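Local coordinates for VgrG protein (PDB 4DTH) that binds ATP and magnesium ions and, as the actin cross-linking domain of a toxin, probably joins G-actin molecules to one another, at residues A110-A115 / I166-S171; K203-Q208 / N226-L231; M38-A43 / N83-T88; Y248-D253 / V318-Q323. One frame throughout, in Å; residues are numbered along the deposited sequence. Where two conformers were deposited one is given.

Interaction 1 (A110-A115 / I166-S171). With SO4 (sulfate ion), chain I; SO4 (sulfate ion), chain H.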
# COMPACT_ATOMS: atom_id res chain seq x y z
N ALA A 110 -1.52 16.34 -12.24
CA ALA A 110 -0.38 15.74 -12.95
C ALA A 110 -0.74 14.36 -13.50
O ALA A 110 -0.33 14.02 -14.61
CB ALA A 110 0.83 15.65 -12.04
N MET A 111 -1.52 13.57 -12.74
CA MET A 111 -1.95 12.25 -13.20
C MET A 111 -2.91 12.37 -14.37
O MET A 111 -2.77 11.63 -15.35
CB MET A 111 -2.58 11.46 -12.06
CG MET A 111 -1.55 10.93 -11.09
SD MET A 111 -2.29 9.80 -9.91
CE MET A 111 -0.84 9.39 -8.92
N LEU A 112 -3.86 13.32 -14.30
CA LEU A 112 -4.82 13.55 -15.39
C LEU A 112 -4.10 14.05 -16.63
O LEU A 112 -4.41 13.60 -17.73
CB LEU A 112 -5.95 14.50 -14.98
CG LEU A 112 -6.94 13.94 -13.96
CD1 LEU A 112 -7.73 15.06 -13.31
CD2 LEU A 112 -7.87 12.89 -14.59
N TRP A 113 -3.09 14.92 -16.45
CA TRP A 113 -2.28 15.42 -17.57
C TRP A 113 -1.56 14.23 -18.23
O TRP A 113 -1.56 14.12 -19.46
CB TRP A 113 -1.25 16.48 -17.13
CG TRP A 113 -0.19 16.68 -18.19
CD1 TRP A 113 -0.35 17.31 -19.39
CD2 TRP A 113 1.11 16.07 -18.24
NE1 TRP A 113 0.78 17.16 -20.17
CE2 TRP A 113 1.68 16.39 -19.49
CE3 TRP A 113 1.84 15.27 -17.34
CZ2 TRP A 113 2.96 15.96 -19.85
CZ3 TRP A 113 3.11 14.85 -17.70
CH2 TRP A 113 3.67 15.22 -18.94
N LEU A 114 -0.91 13.38 -17.42
CA LEU A 114 -0.17 12.23 -17.97
C LEU A 114 -1.08 11.29 -18.75
O LEU A 114 -0.68 10.81 -19.81
CB LEU A 114 0.66 11.48 -16.90
CG LEU A 114 1.53 10.35 -17.47
CD1 LEU A 114 2.61 10.88 -18.40
CD2 LEU A 114 2.15 9.53 -16.36
N ALA A 115 -2.33 11.07 -18.27
CA ALA A 115 -3.29 10.23 -18.99
C ALA A 115 -3.58 10.83 -20.38
O ALA A 115 -3.62 10.08 -21.35
CB ALA A 115 -4.57 10.10 -18.19
N ILE A 166 -6.97 7.22 -22.35
CA ILE A 166 -6.37 6.61 -21.16
C ILE A 166 -7.14 7.12 -19.96
O ILE A 166 -7.29 8.33 -19.78
CB ILE A 166 -4.84 6.84 -21.09
CG1 ILE A 166 -4.14 6.28 -22.37
CG2 ILE A 166 -4.23 6.25 -19.80
CD1 ILE A 166 -4.56 4.84 -22.81
N THR A 167 -7.69 6.18 -19.18
CA THR A 167 -8.60 6.48 -18.09
C THR A 167 -8.22 5.90 -16.74
O THR A 167 -7.33 5.06 -16.63
CB THR A 167 -10.04 6.05 -18.47
OG1 THR A 167 -10.03 4.63 -18.72
CG2 THR A 167 -10.60 6.82 -19.71
N MET A 168 -8.92 6.37 -15.71
CA MET A 168 -8.77 5.90 -14.33
C MET A 168 -10.17 5.68 -13.75
O MET A 168 -11.13 6.29 -14.23
CB MET A 168 -7.92 6.86 -13.49
CG MET A 168 -8.12 8.30 -13.81
SD MET A 168 -6.79 9.37 -13.27
CE MET A 168 -5.64 9.27 -14.64
N THR A 169 -10.30 4.75 -12.79
CA THR A 169 -11.61 4.38 -12.21
C THR A 169 -11.46 3.96 -10.74
O THR A 169 -10.39 3.47 -10.39
CB THR A 169 -12.27 3.31 -13.12
OG1 THR A 169 -13.67 3.22 -12.87
CG2 THR A 169 -11.59 1.94 -13.04
N PRO A 170 -12.50 4.11 -9.87
CA PRO A 170 -12.34 3.71 -8.45
C PRO A 170 -11.82 2.29 -8.23
O PRO A 170 -11.01 2.10 -7.33
CB PRO A 170 -13.74 3.91 -7.86
CG PRO A 170 -14.32 5.02 -8.68
CD PRO A 170 -13.84 4.71 -10.08
N SER A 171 -12.23 1.31 -9.07
CA SER A 171 -11.73 -0.07 -8.96
C SER A 171 -10.22 -0.19 -9.22
O SER A 171 -9.63 -1.19 -8.83
CB SER A 171 -12.53 -1.04 -9.84
OG SER A 171 -12.33 -0.84 -11.23
S SO4 I . -15.69 0.97 -10.75
O1 SO4 I . -15.87 1.18 -9.30
O2 SO4 I . -16.58 1.87 -11.48
O3 SO4 I . -14.31 1.28 -11.12
O4 SO4 I . -16.00 -0.43 -11.08
S SO4 H . 1.91 17.54 -23.67
O1 SO4 H . 1.62 18.02 -25.01
O2 SO4 H . 1.27 16.22 -23.45
O3 SO4 H . 3.36 17.38 -23.52
O4 SO4 H . 1.39 18.50 -22.68
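O3 of the sulfate ion of chain I is gripped by three donors at the far end of loop 166-171, while I166 and M168, nearer its start, pack on M111, L112 and A115. The motif is a loop that packs by its first residues against helix 101-124 in an alpha-beta fold. T169 OG1 donates to sulfate O3 at 2.7 Å. S171 N and S171 OG donate to the same oxygen, and the N-H...O angle from S171 N is 159°. The sulfate probably comes from the crystallisation liquor. It indicates that this part of the loop can hold an anion, not that it does so in the cell.

The contact with the helix itself is apolar, with no hydrogen bond between the segments. M168 carries most of it. Its chain bends at the sulfur (chi3 86°), which turns the methyl toward the helix. M168 CE rests 3.8 Å from A115 CB and equally near M111 O. L112 crosses M168 at about a right angle and brings CD2 to 3.9 Å from M168 SD. The M111 side chain turns away to N29 and F58, and lies about 8 Å from the bound ATP.

I166 takes up the other end of the contact. T119 OG1 is hydrogen-bonded to both A115 O and I166 N, so one hydroxyl joins helix and loop. Beside it, I166 CB sits 3.5 Å from A115 O.

Interaction 2 (K203-Q208 / N226-L231)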
# COMPACT_ATOMS: atom_id res chain seq x y z
N LYS A 203 -12.10 -1.69 19.54
CA LYS A 203 -11.87 -0.65 20.53
C LYS A 203 -12.14 -1.07 21.99
O LYS A 203 -11.51 -0.54 22.90
CB LYS A 203 -12.60 0.62 20.16
CG LYS A 203 -12.18 1.81 20.99
CD LYS A 203 -11.82 3.00 20.12
CE LYS A 203 -11.90 4.28 20.91
NZ LYS A 203 -13.26 4.56 21.45
N SER A 204 -13.02 -2.08 22.19
CA SER A 204 -13.35 -2.61 23.52
C SER A 204 -12.11 -3.18 24.23
O SER A 204 -12.09 -3.24 25.46
CB SER A 204 -14.45 -3.67 23.42
OG SER A 204 -14.01 -4.82 22.72
N LEU A 205 -11.09 -3.59 23.45
CA LEU A 205 -9.85 -4.14 24.01
C LEU A 205 -9.04 -3.13 24.85
O LEU A 205 -8.26 -3.55 25.71
CB LEU A 205 -8.98 -4.77 22.91
CG LEU A 205 -9.53 -6.04 22.30
CD1 LEU A 205 -8.79 -6.39 21.04
CD2 LEU A 205 -9.50 -7.21 23.30
N LYS A 206 -9.22 -1.82 24.61
CA LYS A 206 -8.51 -0.80 25.39
C LYS A 206 -8.91 -0.86 26.86
O LYS A 206 -8.05 -1.00 27.73
CB LYS A 206 -8.82 0.59 24.85
CG LYS A 206 -8.05 0.91 23.61
CD LYS A 206 -8.18 2.35 23.33
CE LYS A 206 -9.31 2.59 22.42
NZ LYS A 206 -9.82 3.96 22.61
N SER A 207 -10.23 -0.78 27.12
CA SER A 207 -10.77 -0.84 28.49
C SER A 207 -10.53 -2.22 29.11
O SER A 207 -10.28 -2.31 30.31
CB SER A 207 -12.25 -0.48 28.51
OG SER A 207 -13.00 -1.28 27.61
N GLN A 208 -10.53 -3.27 28.27
CA GLN A 208 -10.25 -4.63 28.73
C GLN A 208 -8.83 -4.69 29.30
O GLN A 208 -8.66 -5.19 30.40
CB GLN A 208 -10.45 -5.65 27.59
CG GLN A 208 -10.47 -7.10 28.07
CD GLN A 208 -11.84 -7.60 28.55
OE1 GLN A 208 -12.03 -8.79 28.79
NE2 GLN A 208 -12.83 -6.71 28.69
N ASN A 226 -3.66 1.28 24.25
CA ASN A 226 -3.82 1.54 22.82
C ASN A 226 -3.02 0.54 22.00
O ASN A 226 -3.56 -0.02 21.04
CB ASN A 226 -3.40 2.98 22.48
CG ASN A 226 -4.41 4.02 22.89
OD1 ASN A 226 -5.61 3.84 22.77
ND2 ASN A 226 -3.96 5.17 23.34
N VAL A 227 -1.74 0.30 22.38
CA VAL A 227 -0.88 -0.66 21.68
C VAL A 227 -1.49 -2.06 21.78
O VAL A 227 -1.55 -2.77 20.78
CB VAL A 227 0.60 -0.62 22.14
CG1 VAL A 227 1.41 -1.75 21.49
CG2 VAL A 227 1.24 0.73 21.83
N PHE A 228 -1.96 -2.43 22.98
CA PHE A 228 -2.59 -3.74 23.19
C PHE A 228 -3.80 -3.91 22.29
O PHE A 228 -3.90 -4.95 21.64
CB PHE A 228 -2.99 -3.92 24.66
CG PHE A 228 -3.78 -5.18 24.93
CD1 PHE A 228 -3.14 -6.39 25.16
CD2 PHE A 228 -5.17 -5.16 24.97
CE1 PHE A 228 -3.87 -7.55 25.45
CE2 PHE A 228 -5.90 -6.32 25.27
CZ PHE A 228 -5.24 -7.50 25.49
N ALA A 229 -4.71 -2.92 22.23
CA ALA A 229 -5.90 -3.04 21.38
C ALA A 229 -5.54 -3.16 19.90
O ALA A 229 -6.15 -3.97 19.20
CB ALA A 229 -6.82 -1.86 21.60
N TYR A 230 -4.55 -2.39 19.44
CA TYR A 230 -4.10 -2.40 18.05
C TYR A 230 -3.52 -3.77 17.69
O TYR A 230 -3.98 -4.40 16.73
CB TYR A 230 -3.07 -1.27 17.83
CG TYR A 230 -2.50 -1.24 16.42
CD1 TYR A 230 -3.26 -0.79 15.35
CD2 TYR A 230 -1.22 -1.72 16.16
CE1 TYR A 230 -2.75 -0.78 14.05
CE2 TYR A 230 -0.69 -1.70 14.86
CZ TYR A 230 -1.47 -1.24 13.81
OH TYR A 230 -0.96 -1.25 12.54
N LEU A 231 -2.50 -4.23 18.45
CA LEU A 231 -1.85 -5.52 18.19
C LEU A 231 -2.80 -6.69 18.35
O LEU A 231 -2.85 -7.54 17.47
CB LEU A 231 -0.62 -5.71 19.09
CG LEU A 231 0.61 -4.89 18.73
CD1 LEU A 231 1.74 -5.15 19.72
CD2 LEU A 231 1.09 -5.18 17.28
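L205 and K206 pack against A229 where helix 204-212 meets helix 221-245. This is a close helix-helix crossing in a largely helical part of the fold. The short axes approach to 7.9 Å, with their directions 133° apart. The small side chain of A229 permits this closeness. A229 CB lies 3.9 Å from L205 CB and 3.6 Å from K206 CG.

L205 and K206 flank A229; F228 and N226 meet the same two residues further out. The two branches of L205 part here: CD1 comes near A229 O, and CD2 approaches F228 CE2. F228 has CG anti to the backbone N (chi1 174°), which carries the ring toward helix 204-212, although its CB sets out along the interface. The ring presents its edge, not its face, to L205 O, with F228 CD2 at 3.6 Å. F209 and helix 292-307 also meet this ring.

N226 starts out away from the other helix, but its amide folds back. N226 OD1 reaches K206 CD at 3.0 Å, a tight contact. K206 bends at chi3 (-93°) just there, and its amine goes on to a hydrogen bond with G185 O. The exact place of that amine is doubtful, because it sits too near K203 CE in the model.

No hydrogen bond joins the two segments. The grip is mainly apolar: L205 O and N226 OD1 both meet C-H groups across the contact, so the helices are held here by the fit of their side chains and not by polar bonds.

Interaction 3 (M38-A43 / N83-T88)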
# COMPACT_ATOMS: atom_id res chain seq x y z
N MET A 38 8.25 -4.52 -20.77
CA MET A 38 9.62 -4.36 -20.28
C MET A 38 10.33 -5.71 -20.24
O MET A 38 9.63 -6.73 -20.20
CB MET A 38 9.58 -3.80 -18.85
CG MET A 38 9.58 -2.30 -18.80
SD MET A 38 9.86 -1.68 -17.13
CE MET A 38 8.30 -1.78 -16.51
N PRO A 39 11.69 -5.77 -20.18
CA PRO A 39 12.36 -7.07 -20.02
C PRO A 39 11.86 -7.81 -18.77
O PRO A 39 11.43 -7.17 -17.82
CB PRO A 39 13.84 -6.70 -19.83
CG PRO A 39 13.98 -5.36 -20.48
CD PRO A 39 12.67 -4.66 -20.21
N ALA A 40 11.93 -9.14 -18.78
CA ALA A 40 11.53 -9.95 -17.63
C ALA A 40 12.43 -9.60 -16.44
O ALA A 40 13.60 -9.24 -16.63
CB ALA A 40 11.66 -11.43 -17.96
N ASN A 41 11.88 -9.67 -15.21
CA ASN A 41 12.58 -9.37 -13.96
C ASN A 41 13.10 -7.90 -13.87
O ASN A 41 14.05 -7.62 -13.12
CB ASN A 41 13.65 -10.45 -13.63
CG ASN A 41 14.13 -10.52 -12.20
OD1 ASN A 41 15.32 -10.76 -11.94
ND2 ASN A 41 13.24 -10.30 -11.23
N SER A 42 12.46 -6.97 -14.61
CA SER A 42 12.77 -5.53 -14.59
C SER A 42 12.30 -4.95 -13.26
O SER A 42 11.41 -5.52 -12.62
CB SER A 42 12.00 -4.80 -15.69
OG SER A 42 12.59 -4.95 -16.97
N ALA A 43 12.86 -3.80 -12.85
CA ALA A 43 12.42 -3.10 -11.65
C ALA A 43 11.00 -2.58 -11.90
O ALA A 43 10.64 -2.34 -13.06
CB ALA A 43 13.36 -1.93 -11.34
N ASN A 83 11.97 -12.27 -24.20
CA ASN A 83 11.50 -12.53 -22.84
C ASN A 83 10.78 -11.35 -22.17
O ASN A 83 10.42 -11.46 -21.00
CB ASN A 83 12.60 -13.14 -21.95
CG ASN A 83 13.25 -14.37 -22.56
OD1 ASN A 83 12.60 -15.21 -23.19
ND2 ASN A 83 14.56 -14.47 -22.41
N TRP A 84 10.51 -10.27 -22.92
CA TRP A 84 9.80 -9.10 -22.39
C TRP A 84 8.39 -9.47 -21.96
O TRP A 84 7.74 -10.32 -22.60
CB TRP A 84 9.76 -7.96 -23.42
CG TRP A 84 11.01 -7.15 -23.51
CD1 TRP A 84 12.30 -7.60 -23.51
CD2 TRP A 84 11.09 -5.73 -23.73
NE1 TRP A 84 13.18 -6.56 -23.68
CE2 TRP A 84 12.46 -5.39 -23.82
CE3 TRP A 84 10.13 -4.71 -23.85
CZ2 TRP A 84 12.89 -4.08 -24.02
CZ3 TRP A 84 10.56 -3.40 -24.04
CH2 TRP A 84 11.93 -3.10 -24.11
N GLN A 85 7.92 -8.84 -20.88
CA GLN A 85 6.60 -9.06 -20.30
C GLN A 85 5.75 -7.81 -20.37
O GLN A 85 6.30 -6.71 -20.27
CB GLN A 85 6.74 -9.47 -18.82
CG GLN A 85 7.54 -10.76 -18.58
CD GLN A 85 6.81 -11.97 -19.09
OE1 GLN A 85 5.70 -12.26 -18.65
NE2 GLN A 85 7.42 -12.70 -20.01
N THR A 86 4.44 -7.97 -20.53
CA THR A 86 3.49 -6.86 -20.56
C THR A 86 2.85 -6.71 -19.18
O THR A 86 2.57 -7.71 -18.51
CB THR A 86 2.46 -7.11 -21.67
OG1 THR A 86 3.10 -7.11 -22.94
CG2 THR A 86 1.35 -6.12 -21.67
N HIS A 87 2.63 -5.46 -18.74
CA HIS A 87 2.00 -5.16 -17.46
C HIS A 87 1.07 -4.00 -17.61
O HIS A 87 1.29 -3.14 -18.47
CB HIS A 87 3.06 -4.82 -16.39
CG HIS A 87 4.07 -5.89 -16.12
ND1 HIS A 87 3.97 -6.72 -15.02
CD2 HIS A 87 5.21 -6.20 -16.79
CE1 HIS A 87 5.03 -7.52 -15.07
NE2 HIS A 87 5.79 -7.25 -16.12
N THR A 88 0.10 -3.89 -16.71
CA THR A 88 -0.72 -2.68 -16.64
C THR A 88 0.20 -1.60 -16.02
O THR A 88 1.23 -1.93 -15.42
CB THR A 88 -1.98 -2.90 -15.79
OG1 THR A 88 -1.60 -3.29 -14.47
CG2 THR A 88 -2.93 -3.93 -16.40
O HOH W 1 8.88 -6.94 -16.72
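The indole of W84 carries the backbone and ring of M38-P39 on one face. M38 C and P39 N lie about 3.5 Å above its plane, toward the rim. P39 makes a CH-pi contact: its CD sits 3.9 Å from the centroid of the six-membered ring, 20° off the normal. M38 CA makes a second, off-centre one. P39 CG comes to 3.5 Å from W84 NE1. That nitrogen is buried here and has no hydrogen-bond partner in the model. The rings of W84 and Y81 meet edge-to-face.

Next to the indole the two segments form an antiparallel beta bridge. M38 and Q85 are a hydrogen-bonded pair. M38 N donates to Q85 O at 3.0 Å, and Q85 N to M38 O at 2.8 Å. W84 CA adds a C-H...O contact to the same M38 oxygen.

After the bridge the chain swings round in a type II beta turn, P39 to S42. S42 OG donates to P39 O at 2.6 Å. A water also donates to P39 O and is hydrogen-bonded to H87 NE2, so it links the turn to the strand. A40 CB packs on N83 O at 3.3 Å. Q85 CG, anti to its carbonyl carbon (chi1 -60°), lies beside A40; the bend at chi2 then turns the amide to S68 and N65. Only a weak bond runs back from it to N83 O.

The bridge is thus where strand 34-38 ends on the start of strand 85-97. Strand 56-68 pairs with 85-97 too, and K62 lies beside both M38 and H87.

Interaction 4 (Y248-D253 / V318-Q323)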
# COMPACT_ATOMS: atom_id res chain seq x y z
N TYR A 248 -1.36 -21.07 5.47
CA TYR A 248 -0.25 -21.65 6.24
C TYR A 248 0.51 -20.47 6.87
O TYR A 248 1.13 -19.69 6.15
CB TYR A 248 0.68 -22.45 5.31
CG TYR A 248 0.12 -23.80 4.96
CD1 TYR A 248 -0.83 -23.95 3.94
CD2 TYR A 248 0.52 -24.95 5.65
CE1 TYR A 248 -1.38 -25.19 3.64
CE2 TYR A 248 -0.01 -26.20 5.34
CZ TYR A 248 -0.97 -26.31 4.34
OH TYR A 248 -1.49 -27.55 4.03
N ILE A 249 0.41 -20.34 8.22
CA ILE A 249 1.07 -19.31 9.05
C ILE A 249 2.12 -19.99 9.88
O ILE A 249 1.77 -20.81 10.73
CB ILE A 249 0.08 -18.56 10.02
CG1 ILE A 249 -1.19 -18.03 9.32
CG2 ILE A 249 0.81 -17.48 10.87
CD1 ILE A 249 -1.02 -16.85 8.43
N ASN A 250 3.41 -19.62 9.69
CA ASN A 250 4.52 -20.21 10.46
C ASN A 250 4.46 -21.73 10.32
O ASN A 250 4.47 -22.22 9.19
CB ASN A 250 4.47 -19.76 11.95
CG ASN A 250 5.60 -18.91 12.39
OD1 ASN A 250 6.30 -18.29 11.58
ND2 ASN A 250 5.74 -18.82 13.70
N GLU A 251 4.24 -22.45 11.43
CA GLU A 251 4.14 -23.91 11.43
C GLU A 251 2.69 -24.42 11.51
O GLU A 251 2.47 -25.62 11.53
CB GLU A 251 5.01 -24.52 12.54
CG GLU A 251 6.50 -24.44 12.25
CD GLU A 251 7.40 -24.90 13.39
OE1 GLU A 251 7.32 -26.09 13.77
OE2 GLU A 251 8.21 -24.07 13.87
N TRP A 252 1.68 -23.50 11.51
CA TRP A 252 0.27 -23.91 11.57
C TRP A 252 -0.19 -24.42 10.22
O TRP A 252 -0.02 -23.73 9.21
CB TRP A 252 -0.65 -22.78 12.03
CG TRP A 252 -2.07 -23.22 12.20
CD1 TRP A 252 -2.58 -23.97 13.22
CD2 TRP A 252 -3.18 -22.90 11.34
NE1 TRP A 252 -3.94 -24.16 13.04
CE2 TRP A 252 -4.34 -23.48 11.92
CE3 TRP A 252 -3.32 -22.14 10.16
CZ2 TRP A 252 -5.61 -23.34 11.35
CZ3 TRP A 252 -4.58 -22.01 9.59
CH2 TRP A 252 -5.71 -22.59 10.19
N ASP A 253 -0.77 -25.62 10.24
CA ASP A 253 -1.28 -26.28 9.05
C ASP A 253 -2.81 -26.27 9.07
O ASP A 253 -3.41 -26.95 9.90
CB ASP A 253 -0.72 -27.72 8.97
CG ASP A 253 -1.21 -28.56 7.81
OD1 ASP A 253 -2.02 -28.04 6.99
OD2 ASP A 253 -0.83 -29.74 7.72
N VAL A 318 0.44 -17.68 15.30
CA VAL A 318 0.15 -16.27 14.98
C VAL A 318 1.00 -15.38 15.90
O VAL A 318 1.65 -14.46 15.42
CB VAL A 318 -1.37 -15.94 15.06
CG1 VAL A 318 -1.62 -14.42 15.03
CG2 VAL A 318 -2.15 -16.63 13.94
N PHE A 319 1.01 -15.69 17.22
CA PHE A 319 1.80 -14.92 18.19
C PHE A 319 3.28 -14.89 17.80
O PHE A 319 3.83 -13.80 17.67
CB PHE A 319 1.57 -15.43 19.63
CG PHE A 319 2.23 -14.56 20.67
CD1 PHE A 319 3.56 -14.76 21.04
CD2 PHE A 319 1.53 -13.50 21.26
CE1 PHE A 319 4.18 -13.93 21.98
CE2 PHE A 319 2.15 -12.68 22.21
CZ PHE A 319 3.47 -12.90 22.56
N GLN A 320 3.91 -16.07 17.56
CA GLN A 320 5.33 -16.17 17.18
C GLN A 320 5.62 -15.47 15.85
O GLN A 320 6.63 -14.78 15.73
CB GLN A 320 5.78 -17.65 17.11
CG GLN A 320 7.31 -17.82 17.01
CD GLN A 320 7.79 -19.17 16.51
OE1 GLN A 320 7.02 -20.02 16.04
NE2 GLN A 320 9.10 -19.38 16.56
N TYR A 321 4.73 -15.65 14.86
CA TYR A 321 4.87 -15.04 13.55
C TYR A 321 5.08 -13.53 13.68
O TYR A 321 6.04 -13.00 13.13
CB TYR A 321 3.65 -15.35 12.67
CG TYR A 321 3.70 -14.67 11.33
CD1 TYR A 321 4.50 -15.17 10.30
CD2 TYR A 321 2.96 -13.52 11.07
CE1 TYR A 321 4.57 -14.55 9.06
CE2 TYR A 321 3.01 -12.88 9.83
CZ TYR A 321 3.82 -13.40 8.83
OH TYR A 321 3.87 -12.79 7.61
N PHE A 322 4.18 -12.86 14.41
CA PHE A 322 4.28 -11.41 14.58
C PHE A 322 5.43 -10.97 15.48
O PHE A 322 5.97 -9.88 15.27
CB PHE A 322 2.94 -10.81 14.99
CG PHE A 322 1.94 -10.80 13.86
CD1 PHE A 322 2.23 -10.15 12.66
CD2 PHE A 322 0.71 -11.44 13.98
CE1 PHE A 322 1.32 -10.15 11.60
CE2 PHE A 322 -0.20 -11.44 12.92
CZ PHE A 322 0.10 -10.78 11.74
N GLN A 323 5.80 -11.80 16.46
CA GLN A 323 6.89 -11.54 17.40
C GLN A 323 8.26 -11.52 16.69
O GLN A 323 9.08 -10.65 16.99
CB GLN A 323 6.83 -12.59 18.53
CG GLN A 323 8.09 -12.72 19.38
CD GLN A 323 7.93 -13.86 20.34
OE1 GLN A 323 8.21 -15.02 20.02
NE2 GLN A 323 7.42 -13.57 21.53
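I249 and N250 meet V318, Q320 and Y321, so a tight turn is laid against a helix. The apolar part belongs to I249, whose CG2 is anti to the backbone N. From there CG2 reaches Y321 CB at 4.0 Å and V318 CG2 at 4.3 Å. I249 and Y321 cross at about a right angle, and the methyl comes obliquely to the tyrosine ring. I249 was modelled in two conformers, so these contacts hold for one of them.

The polar part belongs to N250. Its amide stands almost perpendicular to the Y321 ring, at 89°. N250 OD1 lies in the plane of that ring, at its edge, 3.8 Å from Y321 CD1. On its other branch N250 ND2 comes to 2.9 Å from Q320 OE1. The angle is too poor for a hydrogen bond, and the two amide planes are 78° apart. Q320 reaches this place with an extended chain, CG anti to its backbone N (chi1 -168°). The hydroxyl of Y321 is engaged elsewhere, by E327 O.

The backbone part is a type II' beta turn from I249 to W252. W252 N donates to I249 O at 2.8 Å. The turn puts the N250 side chain toward the helix. E251 N is hydrogen-bonded to N317 OD1, one residue before V318.

The turn follows helix 221-245 and rests on helix 312-323. I249 and W252 also touch A242 of the first helix, and F322 stacks on Y235 of the same helix. F319 packs on helix 292-307.

In the fold
From the N terminus, interaction 3 comes first. It closes the excursion from 38-43 through strands 45-51 and 56-68 and back to strand 85-97. That strand leads straight into helix 101-124, where interaction 1 opens. Interaction 1 ties this helix to the loop before strand 173-180. Interaction 2 then joins two successive helices, 204-212 and 221-245. Interaction 4 takes up the chain after the second of these and returns at helix 312-323. All four are in series; none nests in or crosses another. Interactions 1 and 3 hold the strand-rich side. Interactions 2 and 4, with centres 21 Å apart, hold the helical side, across the chain's centre from interaction 1.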